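DegQ (Legionella fallonii, PDB 3PV2) probably degrades misfolded proteins as an HtrA-family serine protease and chaperone whose PDZ-bearing subunits assemble into large 12-meric cages. Local coordinates at residues G403-K416 with I427-R441. Sequence-based numbering, arbitrary orientation.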
loop_
_atom_site.group_PDB
_atom_site.type_symbol
_atom_site.label_atom_id
_atom_site.label_comp_id
_atom_site.label_asym_id
_atom_site.label_seq_id
_atom_site.Cartn_x
_atom_site.Cartn_y
_atom_site.Cartn_z
ATOM N N GLY B 403 11.932 -36.373 29.629
ATOM C CA GLY B 403 10.602 -35.878 29.259
ATOM C C GLY B 403 9.824 -35.133 30.315
ATOM O O GLY B 403 8.739 -34.711 30.067
ATOM N N ILE B 404 10.364 -34.957 31.501
ATOM C CA ILE B 404 9.679 -34.151 32.510
ATOM C C ILE B 404 9.642 -32.721 32.045
ATOM O O ILE B 404 10.635 -32.195 31.476
ATOM C CB ILE B 404 10.479 -34.251 33.800
ATOM C CG1 ILE B 404 10.493 -35.719 34.255
ATOM C CG2 ILE B 404 9.949 -33.319 34.860
ATOM C CD1 ILE B 404 11.395 -35.968 35.460
ATOM N N ARG B 405 8.518 -32.047 32.296
ATOM C CA ARG B 405 8.401 -30.621 32.005
ATOM C C ARG B 405 7.764 -29.835 33.174
ATOM O O ARG B 405 6.984 -30.398 33.987
ATOM C CB ARG B 405 7.490 -30.443 30.777
ATOM C CG ARG B 405 8.059 -30.991 29.454
ATOM C CD ARG B 405 9.216 -30.161 28.917
ATOM N NE ARG B 405 9.776 -30.750 27.692
ATOM C CZ ARG B 405 10.667 -31.728 27.634
ATOM N NH1 ARG B 405 11.175 -32.307 28.739
ATOM N NH2 ARG B 405 11.094 -32.105 26.446
ATOM N N PRO B 406 8.076 -28.536 33.243
ATOM C CA PRO B 406 7.527 -27.706 34.283
ATOM C C PRO B 406 6.051 -27.922 34.378
ATOM O O PRO B 406 5.386 -28.108 33.354
ATOM C CB PRO B 406 7.854 -26.283 33.817
ATOM C CG PRO B 406 9.211 -26.496 33.018
ATOM C CD PRO B 406 8.917 -27.786 32.284
ATOM N N GLY B 407 5.508 -27.943 35.598
ATOM C CA GLY B 407 4.081 -28.244 35.722
ATOM C C GLY B 407 3.728 -29.665 36.008
ATOM O O GLY B 407 2.651 -29.890 36.526
ATOM N N ASP B 408 4.597 -30.624 35.631
ATOM C CA ASP B 408 4.415 -31.996 35.974
ATOM C C ASP B 408 4.319 -32.261 37.473
ATOM O O ASP B 408 5.039 -31.624 38.247
ATOM C CB ASP B 408 5.560 -32.816 35.396
ATOM C CG ASP B 408 5.440 -33.046 33.900
ATOM O OD1 ASP B 408 4.418 -32.651 33.297
ATOM O OD2 ASP B 408 6.389 -33.659 33.291
ATOM N N ILE B 409 3.425 -33.159 37.894
ATOM C CA ILE B 409 3.416 -33.594 39.238
ATOM C C ILE B 409 3.944 -35.005 39.312
ATOM O O ILE B 409 3.370 -35.923 38.707
ATOM C CB ILE B 409 2.002 -33.588 39.906
ATOM C CG1 ILE B 409 1.234 -32.263 39.678
ATOM C CG2 ILE B 409 2.122 -33.891 41.405
ATOM C CD1 ILE B 409 1.972 -31.057 39.976
ATOM N N ILE B 410 5.033 -35.214 40.060
ATOM C CA ILE B 410 5.549 -36.544 40.345
ATOM C C ILE B 410 4.760 -37.187 41.471
ATOM O O ILE B 410 4.779 -36.731 42.624
ATOM C CB ILE B 410 6.981 -36.523 40.708
ATOM C CG1 ILE B 410 7.778 -35.984 39.523
ATOM C CG2 ILE B 410 7.537 -37.954 41.003
ATOM C CD1 ILE B 410 9.251 -35.542 39.958
ATOM N N ILE B 411 3.990 -38.191 41.095
ATOM C CA ILE B 411 3.103 -38.843 42.060
ATOM C C ILE B 411 3.567 -40.212 42.552
ATOM O O ILE B 411 3.063 -40.677 43.558
ATOM C CB ILE B 411 1.673 -38.955 41.546
ATOM C CG1 ILE B 411 1.614 -39.815 40.308
ATOM C CG2 ILE B 411 1.110 -37.571 41.225
ATOM C CD1 ILE B 411 0.062 -40.300 40.057
ATOM N N SER B 412 4.602 -40.797 41.935
ATOM C CA SER B 412 5.223 -41.981 42.434
ATOM C C SER B 412 6.576 -42.071 41.834
ATOM O O SER B 412 6.901 -41.457 40.804
ATOM C CB SER B 412 4.341 -43.205 42.101
ATOM O OG SER B 412 4.572 -43.699 40.745
ATOM N N ALA B 413 7.467 -42.715 42.557
ATOM C CA ALA B 413 8.819 -42.871 42.101
ATOM C C ALA B 413 9.234 -44.305 42.506
ATOM O O ALA B 413 9.027 -44.715 43.647
ATOM C CB ALA B 413 9.781 -41.839 42.727
ATOM N N ASN B 414 9.819 -45.025 41.565
ATOM C CA ASN B 414 10.104 -46.479 41.716
ATOM C C ASN B 414 8.957 -47.188 42.386
ATOM O O ASN B 414 9.157 -47.958 43.311
ATOM C CB ASN B 414 11.377 -46.694 42.500
ATOM C CG ASN B 414 12.641 -46.122 41.766
ATOM O OD1 ASN B 414 12.620 -45.931 40.548
ATOM N ND2 ASN B 414 13.719 -45.841 42.525
ATOM N N LYS B 415 7.748 -46.889 41.910
ATOM C CA LYS B 415 6.517 -47.514 42.337
ATOM C C LYS B 415 6.143 -47.200 43.738
ATOM O O LYS B 415 5.373 -47.923 44.310
ATOM C CB LYS B 415 6.569 -49.059 42.240
ATOM C CG LYS B 415 7.231 -49.606 41.054
ATOM C CD LYS B 415 6.592 -49.034 39.839
ATOM C CE LYS B 415 5.430 -49.835 39.312
ATOM N NZ LYS B 415 4.592 -48.907 38.486
ATOM N N LYS B 416 6.653 -46.142 44.322
ATOM C CA LYS B 416 6.226 -45.790 45.666
ATOM C C LYS B 416 5.623 -44.396 45.600
ATOM O O LYS B 416 6.128 -43.552 44.838
ATOM C CB LYS B 416 7.454 -45.787 46.582
ATOM C CG LYS B 416 8.061 -47.177 46.864
ATOM C CD LYS B 416 9.525 -47.054 47.518
ATOM C CE LYS B 416 10.419 -48.260 47.089
ATOM N NZ LYS B 416 10.941 -48.263 45.658
ATOM N N ILE B 427 13.865 -41.669 47.705
ATOM C CA ILE B 427 13.630 -42.699 46.684
ATOM C C ILE B 427 14.616 -42.622 45.581
ATOM O O ILE B 427 15.180 -43.638 45.221
ATOM C CB ILE B 427 12.196 -42.662 46.153
ATOM C CG1 ILE B 427 11.267 -43.077 47.279
ATOM C CG2 ILE B 427 11.996 -43.620 44.981
ATOM C CD1 ILE B 427 9.700 -42.677 47.063
ATOM N N ALA B 428 14.973 -41.416 45.161
ATOM C CA ALA B 428 15.925 -41.222 44.107
ATOM C C ALA B 428 17.284 -41.762 44.498
ATOM O O ALA B 428 18.051 -42.105 43.619
ATOM C CB ALA B 428 16.051 -39.723 43.752
ATOM N N GLN B 429 17.596 -41.936 45.771
ATOM C CA GLN B 429 18.879 -42.580 46.115
ATOM C C GLN B 429 18.816 -44.104 46.146
ATOM O O GLN B 429 19.808 -44.712 46.447
ATOM C CB GLN B 429 19.435 -42.136 47.459
ATOM C CG GLN B 429 19.095 -40.741 47.811
ATOM C CD GLN B 429 20.192 -40.008 48.493
ATOM O OE1 GLN B 429 20.065 -39.635 49.679
ATOM N NE2 GLN B 429 21.278 -39.744 47.746
ATOM N N GLU B 430 17.683 -44.711 45.808
ATOM C CA GLU B 430 17.593 -46.163 45.718
ATOM C C GLU B 430 18.498 -46.814 44.654
ATOM O O GLU B 430 19.277 -47.758 45.014
ATOM C CB GLU B 430 16.156 -46.610 45.487
ATOM C CG GLU B 430 15.238 -46.421 46.742
ATOM C CD GLU B 430 13.767 -46.721 46.402
ATOM O OE1 GLU B 430 13.503 -47.140 45.222
ATOM O OE2 GLU B 430 12.906 -46.526 47.303
ATOM N N LYS B 431 18.394 -46.446 43.373
ATOM C CA LYS B 431 19.176 -47.239 42.338
ATOM C C LYS B 431 20.159 -46.284 41.744
ATOM O O LYS B 431 19.899 -45.055 41.665
ATOM C CB LYS B 431 18.373 -47.873 41.163
ATOM C CG LYS B 431 17.051 -48.572 41.498
ATOM C CD LYS B 431 16.257 -48.953 40.215
ATOM C CE LYS B 431 14.692 -48.807 40.404
ATOM N NZ LYS B 431 13.891 -48.179 39.229
ATOM N N LYS B 432 21.304 -46.805 41.373
ATOM C CA LYS B 432 22.246 -45.985 40.597
ATOM C C LYS B 432 21.831 -45.847 39.093
ATOM O O LYS B 432 22.220 -44.885 38.448
ATOM C CB LYS B 432 23.654 -46.578 40.720
ATOM C CG LYS B 432 24.400 -46.137 42.045
ATOM C CD LYS B 432 24.993 -44.696 41.952
ATOM C CE LYS B 432 26.257 -44.469 42.816
ATOM N NZ LYS B 432 25.969 -44.191 44.253
ATOM N N LYS B 433 21.103 -46.810 38.517
ATOM C CA LYS B 433 20.958 -46.805 37.063
ATOM C C LYS B 433 19.804 -45.883 36.559
ATOM O O LYS B 433 19.931 -45.213 35.580
ATOM C CB LYS B 433 20.687 -48.206 36.577
ATOM C CG LYS B 433 20.310 -48.271 35.091
ATOM C CD LYS B 433 20.494 -49.712 34.461
ATOM C CE LYS B 433 21.343 -49.676 33.156
ATOM N NZ LYS B 433 22.788 -49.303 33.405
ATOM N N GLU B 434 18.683 -45.874 37.232
ATOM C CA GLU B 434 17.548 -45.175 36.687
ATOM C C GLU B 434 16.564 -44.875 37.755
ATOM O O GLU B 434 16.614 -45.487 38.856
ATOM C CB GLU B 434 16.903 -46.070 35.699
ATOM C CG GLU B 434 16.464 -47.274 36.453
ATOM C CD GLU B 434 16.279 -48.506 35.569
ATOM O OE1 GLU B 434 16.760 -48.530 34.405
ATOM O OE2 GLU B 434 15.662 -49.424 36.096
ATOM N N LEU B 435 15.706 -43.916 37.482
ATOM C CA LEU B 435 14.612 -43.604 38.338
ATOM C C LEU B 435 13.356 -43.607 37.502
ATOM O O LEU B 435 13.212 -42.856 36.547
ATOM C CB LEU B 435 14.806 -42.219 38.981
ATOM C CG LEU B 435 13.642 -41.653 39.823
ATOM C CD1 LEU B 435 13.330 -42.449 41.059
ATOM C CD2 LEU B 435 13.869 -40.179 40.297
ATOM N N LEU B 436 12.395 -44.424 37.930
ATOM C CA LEU B 436 11.119 -44.496 37.281
ATOM C C LEU B 436 10.167 -43.522 37.938
ATOM O O LEU B 436 9.941 -43.602 39.138
ATOM C CB LEU B 436 10.571 -45.914 37.389
ATOM C CG LEU B 436 9.173 -46.068 36.788
ATOM C CD1 LEU B 436 9.333 -46.039 35.313
ATOM C CD2 LEU B 436 8.518 -47.402 37.317
ATOM N N VAL B 437 9.676 -42.534 37.192
ATOM C CA VAL B 437 8.737 -41.535 37.787
ATOM C C VAL B 437 7.400 -41.624 37.054
ATOM O O VAL B 437 7.319 -41.958 35.848
ATOM C CB VAL B 437 9.244 -40.127 37.734
ATOM C CG1 VAL B 437 10.642 -40.087 38.290
ATOM C CG2 VAL B 437 9.380 -39.703 36.313
ATOM N N GLN B 438 6.334 -41.579 37.823
ATOM C CA GLN B 438 5.035 -41.435 37.246
ATOM C C GLN B 438 4.622 -39.979 37.375
ATOM O O GLN B 438 4.572 -39.445 38.480
ATOM C CB GLN B 438 4.011 -42.293 38.013
ATOM C CG GLN B 438 2.642 -42.236 37.422
ATOM C CD GLN B 438 1.648 -43.086 38.191
ATOM O OE1 GLN B 438 1.945 -43.489 39.315
ATOM N NE2 GLN B 438 0.414 -43.248 37.658
ATOM N N VAL B 439 4.346 -39.326 36.242
ATOM C CA VAL B 439 4.012 -37.904 36.243
ATOM C C VAL B 439 2.592 -37.679 35.820
ATOM O O VAL B 439 2.106 -38.348 34.901
ATOM C CB VAL B 439 4.939 -37.019 35.344
ATOM C CG1 VAL B 439 6.451 -36.890 35.895
ATOM C CG2 VAL B 439 4.927 -37.389 33.892
ATOM N N LEU B 440 1.898 -36.742 36.473
ATOM C CA LEU B 440 0.575 -36.332 36.058
ATOM C C LEU B 440 0.803 -35.046 35.295
ATOM O O LEU B 440 1.532 -34.156 35.755
ATOM C CB LEU B 440 -0.290 -36.055 37.285
ATOM C CG LEU B 440 -1.455 -36.969 37.675
ATOM C CD1 LEU B 440 -1.139 -38.491 37.654
ATOM C CD2 LEU B 440 -2.115 -36.551 38.967
ATOM N N ARG B 441 0.150 -34.926 34.141
ATOM C CA ARG B 441 0.290 -33.753 33.331
ATOM C C ARG B 441 -1.123 -33.410 32.823
ATOM O O ARG B 441 -1.695 -34.136 31.997
ATOM C CB ARG B 441 1.226 -34.041 32.139
ATOM C CG ARG B 441 1.203 -32.878 31.078
ATOM C CD ARG B 441 2.392 -32.913 30.059
ATOM N NE ARG B 441 3.655 -33.382 30.676
ATOM C CZ ARG B 441 4.696 -33.838 30.004
ATOM N NH1 ARG B 441 4.627 -33.948 28.679
ATOM N NH2 ARG B 441 5.795 -34.231 30.665
HETATM O O HOH W 1 7.197 -35.509 27.588
HETATM O O HOH W 2 -0.046 -31.183 35.587
HETATM O O HOH W 3 16.390 -44.975 41.716
#
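N414 carries one end of this contact with its whole amide. Its OD1 accepts from L436 N at 3.0 Å and from K431 NZ at 2.9 Å. L436 N comes in only slightly tilted from the amide plane; K431 NZ stands well off it, on the opposite face. ND2 donates to E430 OE1 (3.0 Å) and to a water that also bridges K431 N and E434 O. These partners fix the rotation of the buried amide. E430 OE1 takes a second bond, the salt bridge from K416 NZ at 2.8 Å. K416 NZ also bonds N414 O within the type I' turn A413-K416; its bridge to E430 joins that turn to the chain just after helix 421-428.

Strands 409-413 and 435-441 pair antiparallel in the second PDZ domain of the chain, with a classic beta bulge at I411-S412 opposite Q438. I410, A413, V437 and V439 face the side where L424 of helix 421-428 packs. I427 CG2 lies 3.6 Å from A413 CB. On the other face S412 OG sits between its backbone N and carbonyl carbon (chi1 83°). From there it donates in plane to a lone pair of Q438 OE1. The Q438 chain is fully extended, and its NE2 bonds S287 O of the second subunit. I411, the extra residue of the bulge, brings CD1 against the Q438 amide carbon, while the I411 and L440 side chains cross at about a right angle.

At the far end R441 grips D408 side-on. NE meets OD1 and NH2 meets OD2, both at 2.8 Å and on syn lone pairs, with the two planes 8° apart. R441 NH2 also donates to the carbonyl of G403, the positive-phi glycine whose Schellman motif ends helix 398-402. R405 CB and CG lie over one face of the R441 guanidinium, CB toward its rim, and R405 N meets D408 OD2 from above the carboxylate plane.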